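Local atomic coordinates of protein Ta0487 (Thermoplasma acidophilum, PDB entry 3KBQ), a protein that is of unknown function but belongs to the CinA family and, through the domain present here, probably binds molybdopterin. Residues N22-F27 and V67-L72; I148-P151 and E156-A159. All blocks are in the same frame, centred on the assembly; numbering follows the deposited sequence.

Contact 1. Residues N22-F27 and V67-L72; sequences NTNAAF and VSSGGL
The amide nitrogen ND2 of N24 has two acceptors, S69 OG across the contact and the carbonyl oxygen of G152. The G152 bond is the stronger. The bond to S69 is weak: N24 ND2 lies 3.4 Å from S69 OG, a long separation, at a moderately bent N-H...O angle of 145°. The same hydroxyl oxygen also rests against the stem of the asparagine, with S69 OG 3.5 Å from N24 CB, so it meets the inner end of the side chain as well as the amide. Two torsions bring the groups together: on the helix N24 CG lies opposite its carbonyl carbon (chi1 -73°), while on the strand S69 OG sits between backbone N and carbonyl carbon. No other pair of the two segments touches, and their nearest CA atoms, those of N24 and S69, are 7.2 Å apart.

The first turn of helix 23-34 is fixed separately. N22 is its N-cap: A25 N donates to N22 OD1 at 3.1 Å, from well above the carbonyl plane, and N22 ND2 is bonded to T10 OG1 of strand 5-11. Beyond S69 the chain enters the loop G70-L72, where G70 O is bonded to T80 OG1.

Placed at the carboxyl end of strand 65-69, this loop probably corresponds to the glycine-rich loop that takes part in pterin binding in related domains. The bonding pattern implies that N24, buried, is held mainly by G152 O in the turn after P151, and its weak bond to S69 OG adds a secondary polar link from helix start to strand end.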
ATOM      1  N   ASN B  22       0.010  -8.350  -4.941  1.00 25.97           N
ATOM      2  CA  ASN B  22      -1.221  -7.910  -4.297  1.00 25.73           C
ATOM      3  C   ASN B  22      -2.471  -7.899  -5.182  1.00 25.52           C
ATOM      4  O   ASN B  22      -3.006  -6.829  -5.512  1.00 25.60           O
ATOM      5  CB  ASN B  22      -1.037  -6.539  -3.651  1.00 25.26           C
ATOM      6  CG  ASN B  22      -2.071  -6.277  -2.539  1.00 24.27           C
ATOM      7  OD1 ASN B  22      -3.073  -6.988  -2.410  1.00 20.80           O
ATOM      8  ND2 ASN B  22      -1.842  -5.239  -1.769  1.00 24.62           N
ATOM      9  N   THR B  23      -3.005  -9.071  -5.474  1.00 25.21           N
ATOM     10  CA  THR B  23      -4.210  -9.135  -6.305  1.00 25.26           C
ATOM     11  C   THR B  23      -5.451  -8.703  -5.563  1.00 23.36           C
ATOM     12  O   THR B  23      -6.378  -8.210  -6.185  1.00 21.81           O
ATOM     13  CB  THR B  23      -4.504 -10.572  -6.848  1.00 26.64           C
ATOM     14  OG1 THR B  23      -4.724 -11.446  -5.734  1.00 32.32           O
ATOM     15  CG2 THR B  23      -3.337 -11.105  -7.660  1.00 27.91           C
ATOM     16  N   ASN B  24      -5.508  -8.910  -4.242  1.00 22.53           N
ATOM     17  CA  ASN B  24      -6.673  -8.449  -3.508  1.00 23.14           C
ATOM     18  C   ASN B  24      -6.867  -6.930  -3.637  1.00 22.66           C
ATOM     19  O   ASN B  24      -7.986  -6.463  -3.810  1.00 22.72           O
ATOM     20  CB  ASN B  24      -6.608  -8.843  -2.015  1.00 22.33           C
ATOM     21  CG  ASN B  24      -6.850 -10.337  -1.803  1.00 26.63           C
ATOM     22  OD1 ASN B  24      -7.200 -11.056  -2.742  1.00 25.64           O
ATOM     23  ND2 ASN B  24      -6.730 -10.788  -0.559  1.00 26.88           N
ATOM     24  N   ALA B  25      -5.790  -6.165  -3.531  1.00 22.40           N
ATOM     25  CA  ALA B  25      -5.917  -4.705  -3.573  1.00 23.30           C
ATOM     26  C   ALA B  25      -6.441  -4.264  -4.953  1.00 23.04           C
ATOM     27  O   ALA B  25      -7.222  -3.330  -5.051  1.00 23.81           O
ATOM     28  CB  ALA B  25      -4.557  -4.004  -3.221  1.00 24.16           C
ATOM     29  N   ALA B  26      -6.037  -4.963  -6.005  1.00 23.00           N
ATOM     30  CA  ALA B  26      -6.571  -4.709  -7.363  1.00 23.91           C
ATOM     31  C   ALA B  26      -8.045  -4.997  -7.425  1.00 23.21           C
ATOM     32  O   ALA B  26      -8.790  -4.194  -7.915  1.00 25.26           O
ATOM     33  CB  ALA B  26      -5.818  -5.499  -8.468  1.00 22.67           C
ATOM     34  N   PHE B  27      -8.456  -6.158  -6.951  1.00 24.32           N
ATOM     35  CA  PHE B  27      -9.874  -6.517  -6.992  1.00 24.48           C
ATOM     36  C   PHE B  27     -10.715  -5.511  -6.163  1.00 22.89           C
ATOM     37  O   PHE B  27     -11.754  -5.039  -6.623  1.00 23.49           O
ATOM     38  CB  PHE B  27     -10.093  -7.940  -6.476  1.00 23.90           C
ATOM     39  CG  PHE B  27     -11.561  -8.353  -6.450  1.00 28.09           C
ATOM     40  CD1 PHE B  27     -12.100  -9.101  -7.476  1.00 28.09           C
ATOM     41  CD2 PHE B  27     -12.388  -8.012  -5.382  1.00 30.78           C
ATOM     42  CE1 PHE B  27     -13.458  -9.485  -7.460  1.00 28.94           C
ATOM     43  CE2 PHE B  27     -13.740  -8.404  -5.373  1.00 30.97           C
ATOM     44  CZ  PHE B  27     -14.253  -9.119  -6.421  1.00 28.82           C
ATOM     45  N   VAL B  67     -11.606  -0.529   3.284  1.00 19.98           N
ATOM     46  CA  VAL B  67     -11.733  -1.992   3.151  1.00 21.14           C
ATOM     47  C   VAL B  67     -10.374  -2.613   3.342  1.00 21.47           C
ATOM     48  O   VAL B  67      -9.406  -2.162   2.690  1.00 21.51           O
ATOM     49  CB  VAL B  67     -12.294  -2.420   1.730  1.00 21.86           C
ATOM     50  CG1 VAL B  67     -12.488  -3.954   1.665  1.00 20.34           C
ATOM     51  CG2 VAL B  67     -13.613  -1.668   1.372  1.00 22.11           C
ATOM     52  N   SER B  68     -10.250  -3.575   4.266  1.00 21.98           N
ATOM     53  CA  SER B  68      -8.973  -4.288   4.489  1.00 23.29           C
ATOM     54  C   SER B  68      -9.111  -5.757   4.083  1.00 22.92           C
ATOM     55  O   SER B  68     -10.213  -6.330   4.125  1.00 22.53           O
ATOM     56  CB  SER B  68      -8.482  -4.240   5.947  1.00 22.19           C
ATOM     57  OG  SER B  68      -9.346  -4.992   6.805  1.00 29.57           O
ATOM     58  N   SER B  69      -8.016  -6.370   3.656  1.00 23.03           N
ATOM     59  CA  SER B  69      -8.020  -7.821   3.569  1.00 23.99           C
ATOM     60  C   SER B  69      -6.739  -8.387   4.148  1.00 24.19           C
ATOM     61  O   SER B  69      -5.676  -7.748   4.086  1.00 23.33           O
ATOM     62  CB  SER B  69      -8.194  -8.312   2.137  1.00 25.04           C
ATOM     63  OG  SER B  69      -6.992  -8.072   1.416  1.00 28.21           O
ATOM     64  N   GLY B  70      -6.828  -9.618   4.655  1.00 22.41           N
ATOM     65  CA  GLY B  70      -5.678 -10.254   5.224  1.00 22.67           C
ATOM     66  C   GLY B  70      -5.680 -10.238   6.747  1.00 22.47           C
ATOM     67  O   GLY B  70      -6.228  -9.346   7.360  1.00 22.48           O
ATOM     68  N   GLY B  71      -5.033 -11.221   7.350  1.00 23.54           N
ATOM     69  CA  GLY B  71      -4.816 -11.243   8.812  1.00 25.25           C
ATOM     70  C   GLY B  71      -6.053 -11.647   9.612  1.00 24.98           C
ATOM     71  O   GLY B  71      -6.202 -11.270  10.792  1.00 23.70           O
ATOM     72  N   LEU B  72      -6.938 -12.398   8.958  1.00 27.00           N
ATOM     73  CA  LEU B  72      -8.143 -12.985   9.589  1.00 28.45           C
ATOM     74  C   LEU B  72      -8.055 -14.443   9.306  1.00 29.82           C
ATOM     75  O   LEU B  72      -7.995 -14.832   8.112  1.00 32.47           O
ATOM     76  CB  LEU B  72      -9.427 -12.524   8.882  1.00 30.23           C
ATOM     77  CG  LEU B  72     -10.265 -11.395   9.454  1.00 31.47           C
ATOM     78  CD1 LEU B  72      -9.363 -10.244   9.585  1.00 32.34           C
ATOM     79  CD2 LEU B  72     -11.459 -11.078   8.511  1.00 30.81           C
TER

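Contact 2. Residues I148-P151 and E156-A159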
ATOM      1  N   ILE B 148     -14.855  -2.322   6.392  1.00 22.53           N
ATOM      2  CA  ILE B 148     -15.119  -3.729   6.024  1.00 22.74           C
ATOM      3  C   ILE B 148     -13.794  -4.489   6.153  1.00 22.49           C
ATOM      4  O   ILE B 148     -12.799  -4.129   5.498  1.00 21.25           O
ATOM      5  CB  ILE B 148     -15.597  -3.829   4.557  1.00 23.07           C
ATOM      6  CG1 ILE B 148     -16.899  -3.034   4.342  1.00 22.51           C
ATOM      7  CG2 ILE B 148     -15.782  -5.281   4.124  1.00 23.90           C
ATOM      8  CD1 ILE B 148     -18.115  -3.866   4.568  1.00 33.82           C
ATOM      9  N   ILE B 149     -13.771  -5.532   6.976  1.00 21.98           N
ATOM     10  CA  ILE B 149     -12.520  -6.243   7.281  1.00 22.26           C
ATOM     11  C   ILE B 149     -12.711  -7.666   6.750  1.00 23.10           C
ATOM     12  O   ILE B 149     -13.653  -8.358   7.186  1.00 22.72           O
ATOM     13  CB  ILE B 149     -12.240  -6.191   8.810  1.00 23.16           C
ATOM     14  CG1 ILE B 149     -12.033  -4.738   9.268  1.00 23.32           C
ATOM     15  CG2 ILE B 149     -11.006  -7.089   9.226  1.00 22.04           C
ATOM     16  CD1 ILE B 149     -11.997  -4.614  10.833  1.00 22.60           C
ATOM     17  N   LEU B 150     -11.859  -8.066   5.795  1.00 22.97           N
ATOM     18  CA  LEU B 150     -12.062  -9.287   4.996  1.00 23.68           C
ATOM     19  C   LEU B 150     -10.883 -10.230   5.156  1.00 24.89           C
ATOM     20  O   LEU B 150      -9.794  -9.771   5.509  1.00 24.23           O
ATOM     21  CB  LEU B 150     -12.213  -8.931   3.524  1.00 23.58           C
ATOM     22  CG  LEU B 150     -13.360  -7.968   3.166  1.00 23.22           C
ATOM     23  CD1 LEU B 150     -13.355  -7.583   1.679  1.00 24.58           C
ATOM     24  CD2 LEU B 150     -14.632  -8.657   3.578  1.00 25.14           C
ATOM     25  N   PRO B 151     -11.100 -11.544   4.939  1.00 26.34           N
ATOM     26  CA  PRO B 151      -9.996 -12.537   4.892  1.00 27.06           C
ATOM     27  C   PRO B 151      -9.095 -12.250   3.724  1.00 26.53           C
ATOM     28  O   PRO B 151      -9.501 -11.575   2.761  1.00 25.71           O
ATOM     29  CB  PRO B 151     -10.695 -13.865   4.601  1.00 26.89           C
ATOM     30  CG  PRO B 151     -12.138 -13.668   5.045  1.00 26.75           C
ATOM     31  CD  PRO B 151     -12.420 -12.180   4.835  1.00 27.02           C
ATOM     32  N   GLU B 156     -12.439 -16.065  -0.699  1.00 27.19           N
ATOM     33  CA  GLU B 156     -13.267 -15.663   0.439  1.00 26.44           C
ATOM     34  C   GLU B 156     -13.469 -14.146   0.414  1.00 26.57           C
ATOM     35  O   GLU B 156     -14.579 -13.651   0.645  1.00 25.34           O
ATOM     36  CB  GLU B 156     -12.582 -16.076   1.750  1.00 26.13           C
ATOM     37  CG  GLU B 156     -12.360 -17.577   1.847  1.00 28.26           C
ATOM     38  CD  GLU B 156     -11.625 -17.969   3.141  1.00 33.05           C
ATOM     39  OE1 GLU B 156     -11.801 -17.324   4.220  1.00 33.15           O
ATOM     40  OE2 GLU B 156     -10.860 -18.930   3.065  1.00 35.88           O
ATOM     41  N   MET B 157     -12.385 -13.406   0.147  1.00 27.19           N
ATOM     42  CA  MET B 157     -12.419 -11.940   0.209  1.00 26.60           C
ATOM     43  C   MET B 157     -13.490 -11.508  -0.802  1.00 27.99           C
ATOM     44  O   MET B 157     -14.415 -10.750  -0.444  1.00 27.77           O
ATOM     45  CB  MET B 157     -11.032 -11.332  -0.097  1.00 26.34           C
ATOM     46  CG  MET B 157     -10.955  -9.756  -0.173  1.00 28.41           C
ATOM     47  SD  MET B 157     -11.693  -9.041  -1.687  1.00 22.03           S
ATOM     48  CE  MET B 157     -10.465  -9.634  -2.867  1.00 28.29           C
ATOM     49  N   GLU B 158     -13.421 -12.070  -2.021  1.00 28.25           N
ATOM     50  CA  GLU B 158     -14.289 -11.660  -3.131  1.00 29.74           C
ATOM     51  C   GLU B 158     -15.747 -12.052  -2.890  1.00 30.43           C
ATOM     52  O   GLU B 158     -16.651 -11.238  -3.134  1.00 31.67           O
ATOM     53  CB  GLU B 158     -13.779 -12.182  -4.470  1.00 29.88           C
ATOM     54  CG  GLU B 158     -12.333 -11.710  -4.735  1.00 31.99           C
ATOM     55  CD  GLU B 158     -11.679 -12.329  -5.982  1.00 36.73           C
ATOM     56  OE1 GLU B 158     -12.349 -13.058  -6.721  1.00 34.67           O
ATOM     57  OE2 GLU B 158     -10.489 -12.037  -6.245  1.00 41.32           O
ATOM     58  N   ALA B 159     -15.956 -13.243  -2.330  1.00 29.49           N
ATOM     59  CA  ALA B 159     -17.293 -13.685  -1.973  1.00 29.68           C
ATOM     60  C   ALA B 159     -17.932 -12.738  -0.956  1.00 29.11           C
ATOM     61  O   ALA B 159     -19.054 -12.305  -1.139  1.00 29.90           O
ATOM     62  CB  ALA B 159     -17.279 -15.106  -1.445  1.00 28.64           C
TER
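L150 and M157 meet at a strand-turn-helix unit of the alpha/beta domain: strand 145-150 of the mixed sheet ends at L150, and after a short turn the chain enters helix 154-163, which packs back against the strand's end. P151 and M157 have the nearest CA atoms of the two segments, 5.3 Å apart.

The apolar part is the branch of L150 against the methionine chain. L150 CD1 lies 3.7 Å from M157 CG and 4.0 Å from M157 SD, the two side chains meeting at an oblique angle. M157 leaves the helix with CG anti to its backbone N (chi1 175°), then bends at chi2 and chi3; this carries its far end away from strand 145-150 and toward helix 23-34, where it touches N24, F27 and I28. L150 is further enclosed by L160 and L161 from the same helix as M157.

A second group of contacts sets the proline ring against a carboxylate. P151 and E156 run across each other at about a right angle, with E156 OE1 3.7 Å from P151 CB and 3.8 Å from P151 CG, which is van der Waals packing. The polar demand of E156 OE1 is met instead by a hydrogen bond from N130 ND2, and P151 packs on N130 too.

No hydrogen bond joins the two segments, even where polar backbone is buried. The carbonyl oxygen of P151 has no hydrogen-bonding partner in the model; it is packed against the methionine stem, with P151 O 3.3 Å from M157 CB.

Overall arrangement
Contacts 1 and 2 come in series along the chain, with centres about 8 Å apart, inside one probable molybdopterin-binding domain. They share the mixed sheet, where strands 65-69 and 145-150 are parallel neighbours: S68 N lies 2.9 Å from I148 O and S68 O 2.9 Å from L150 N, both probable hydrogen bonds. Helices 23-34 and 154-163 also meet, and F27 touches E158. M157 further reaches S69, so it borders both contacts. Together they bring two helices and two strands into one buried cluster, so the carboxyl ends of two adjacent parallel strands and the loops that follow lie together in the domain.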